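Local coordinates for protein secretion chaperonin CsaA (Picrophilus torridus, PDB 5ZDI), which probably binds tRNA through an OB-fold domain, at residues 42-47 with 78-83. Residues are numbered along the deposited sequence; the frame is centred on the assembly and turned at random.
Sequences GYKNSS and ISEVLV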
loop_
_atom_site.group_PDB
_atom_site.type_symbol
_atom_site.label_atom_id
_atom_site.label_comp_id
_atom_site.label_asym_id
_atom_site.label_seq_id
_atom_site.Cartn_x
_atom_site.Cartn_y
_atom_site.Cartn_z
ATOM N N GLY A 42 11.068 15.256 -4.708
ATOM C CA GLY A 42 11.116 16.233 -3.629
ATOM C C GLY A 42 9.919 16.203 -2.700
ATOM O O GLY A 42 9.424 15.107 -2.388
ATOM N N TYR A 43 9.488 17.402 -2.245
ATOM C CA TYR A 43 8.388 17.512 -1.278
ATOM C C TYR A 43 7.052 17.651 -1.952
ATOM O O TYR A 43 6.909 18.363 -2.952
ATOM C CB TYR A 43 8.616 18.739 -0.374
ATOM C CG TYR A 43 9.745 18.528 0.579
ATOM C CD1 TYR A 43 9.547 17.906 1.804
ATOM C CD2 TYR A 43 11.044 18.896 0.256
ATOM C CE1 TYR A 43 10.603 17.685 2.697
ATOM C CE2 TYR A 43 12.091 18.641 1.140
ATOM C CZ TYR A 43 11.856 18.087 2.366
ATOM O OH TYR A 43 12.947 17.889 3.202
ATOM N N LYS A 44 6.018 17.031 -1.387
ATOM C CA LYS A 44 4.666 17.186 -1.870
ATOM C C LYS A 44 3.809 17.325 -0.616
ATOM O O LYS A 44 4.098 16.715 0.437
ATOM C CB LYS A 44 4.213 15.988 -2.666
ATOM C CG LYS A 44 4.972 15.632 -3.946
ATOM C CD LYS A 44 4.722 16.688 -5.002
ATOM C CE LYS A 44 5.674 16.492 -6.205
ATOM N NZ LYS A 44 5.627 17.727 -7.103
ATOM N N ASN A 45 2.714 18.024 -0.779
ATOM C CA ASN A 45 1.744 18.225 0.266
ATOM C C ASN A 45 0.582 17.302 0.047
ATOM O O ASN A 45 0.241 16.902 -1.085
ATOM C CB ASN A 45 1.228 19.661 0.247
ATOM C CG ASN A 45 2.279 20.692 0.654
ATOM O OD1 ASN A 45 3.218 20.437 1.455
ATOM N ND2 ASN A 45 2.110 21.866 0.100
ATOM N N SER A 46 -0.098 16.966 1.138
ATOM C CA SER A 46 -1.248 16.084 1.117
ATOM C C SER A 46 -2.218 16.497 2.193
ATOM O O SER A 46 -1.805 16.912 3.280
ATOM C CB SER A 46 -0.846 14.637 1.319
ATOM O OG SER A 46 -1.950 13.824 1.034
ATOM N N SER A 47 -3.484 16.413 1.884
ATOM C CA SER A 47 -4.550 16.395 2.895
ATOM C C SER A 47 -4.894 14.982 3.331
ATOM O O SER A 47 -5.163 14.123 2.494
ATOM C CB SER A 47 -5.816 17.102 2.371
ATOM O OG SER A 47 -6.866 17.010 3.331
ATOM N N ILE A 78 -3.729 22.827 -1.879
ATOM C CA ILE A 78 -3.586 21.847 -2.957
ATOM C C ILE A 78 -2.945 20.577 -2.404
ATOM O O ILE A 78 -1.776 20.589 -1.990
ATOM C CB ILE A 78 -2.734 22.413 -4.117
ATOM C CG1 ILE A 78 -3.403 23.667 -4.668
ATOM C CG2 ILE A 78 -2.568 21.373 -5.205
ATOM C CD1 ILE A 78 -2.515 24.427 -5.630
ATOM N N SER A 79 -3.713 19.507 -2.509
ATOM C CA SER A 79 -3.285 18.179 -2.106
ATOM C C SER A 79 -2.703 17.533 -3.362
ATOM O O SER A 79 -3.419 17.302 -4.332
ATOM C CB SER A 79 -4.405 17.383 -1.558
ATOM O OG SER A 79 -3.917 16.129 -1.104
ATOM N N GLU A 80 -1.427 17.192 -3.281
ATOM C CA GLU A 80 -0.632 16.744 -4.432
ATOM C C GLU A 80 -0.476 15.262 -4.524
ATOM O O GLU A 80 -0.107 14.753 -5.589
ATOM C CB GLU A 80 0.712 17.360 -4.430
ATOM C CG GLU A 80 0.643 18.875 -4.604
ATOM C CD GLU A 80 2.014 19.556 -4.364
ATOM O OE1 GLU A 80 2.660 19.413 -3.287
ATOM O OE2 GLU A 80 2.439 20.311 -5.284
ATOM N N VAL A 81 -0.613 14.588 -3.383
ATOM C CA VAL A 81 -0.499 13.085 -3.339
ATOM C C VAL A 81 -1.595 12.527 -2.418
ATOM O O VAL A 81 -2.121 13.240 -1.569
ATOM C CB VAL A 81 0.862 12.594 -2.807
ATOM C CG1 VAL A 81 2.009 13.046 -3.706
ATOM C CG2 VAL A 81 1.108 13.048 -1.371
ATOM N N LEU A 82 -1.881 11.237 -2.593
ATOM C CA LEU A 82 -2.875 10.516 -1.781
ATOM C C LEU A 82 -2.083 9.555 -0.908
ATOM O O LEU A 82 -1.447 8.613 -1.456
ATOM C CB LEU A 82 -3.822 9.705 -2.662
ATOM C CG LEU A 82 -4.870 8.809 -1.941
ATOM C CD1 LEU A 82 -5.841 9.663 -1.147
ATOM C CD2 LEU A 82 -5.458 7.799 -2.877
ATOM N N VAL A 83 -2.188 9.737 0.388
ATOM C CA VAL A 83 -1.562 8.872 1.355
ATOM C C VAL A 83 -2.484 7.651 1.576
ATOM O O VAL A 83 -3.682 7.835 1.747
ATOM C CB VAL A 83 -1.309 9.584 2.646
ATOM C CG1 VAL A 83 -0.646 8.640 3.682
ATOM C CG2 VAL A 83 -0.359 10.717 2.387
HETATM O O HOH W 1 4.843 20.895 -2.560
HETATM O O HOH W 2 5.176 20.209 -6.057
HETATM O O HOH W 3 0.047 22.384 -1.746
HETATM O O HOH W 4 -3.992 11.703 1.431
#
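Asn45 faces Glu80 where residues 43-47 run nearly perpendicular (88°) to 78-83, and its carbonyl O takes the backbone N of Glu80 at 2.8 Å and, weakly, that of Val81. Where strands meet at so steep a crossing, side chains can complete the bonding that backbone pairing leaves off, as Glu80 illustrates. With CG beside its own N (chi1 -64°) and the chain extended beyond, the carboxylate reaches back beside 43-47 toward Lys44, and OE1 receives Asn45 N at 2.9 Å through its anti lone pair in a nearly straight bond. One water links OE1 to Tyr43 O, while another bridges OE2 to Lys44 NZ, 4.5 Å apart, too far for a direct salt bridge. The lysine chain crosses the glutamate at about a right angle, and its CB rests 3.8 Å from Val81 CG1. An alanine in place of Glu80 would probably leave Asn45 N without its acceptor and the Lys44 ammonium without its water-bridged countercharge. Farther along, two serine hydroxyls bond to the backbone across the crossing: a chi1 of -169° turns Ser46 OG onto Val81 O, 2.7 Å away and approached from above the carbonyl plane, and Ser79 OG accepts Ser47 N at 3.0 Å. A water then joins Ser47 O to Val83 N. Strand 43-48 also pairs with 31-36, through Lys44 with Ile35 and Ser46 with Leu33, whereas Ser79 and Leu82 bond to Lys72 and Val66. The contact lies where strands 43-48 and 77-88 probably close the barrel, as in OB folds; Leu82 packs on Phe7 of the second subunit.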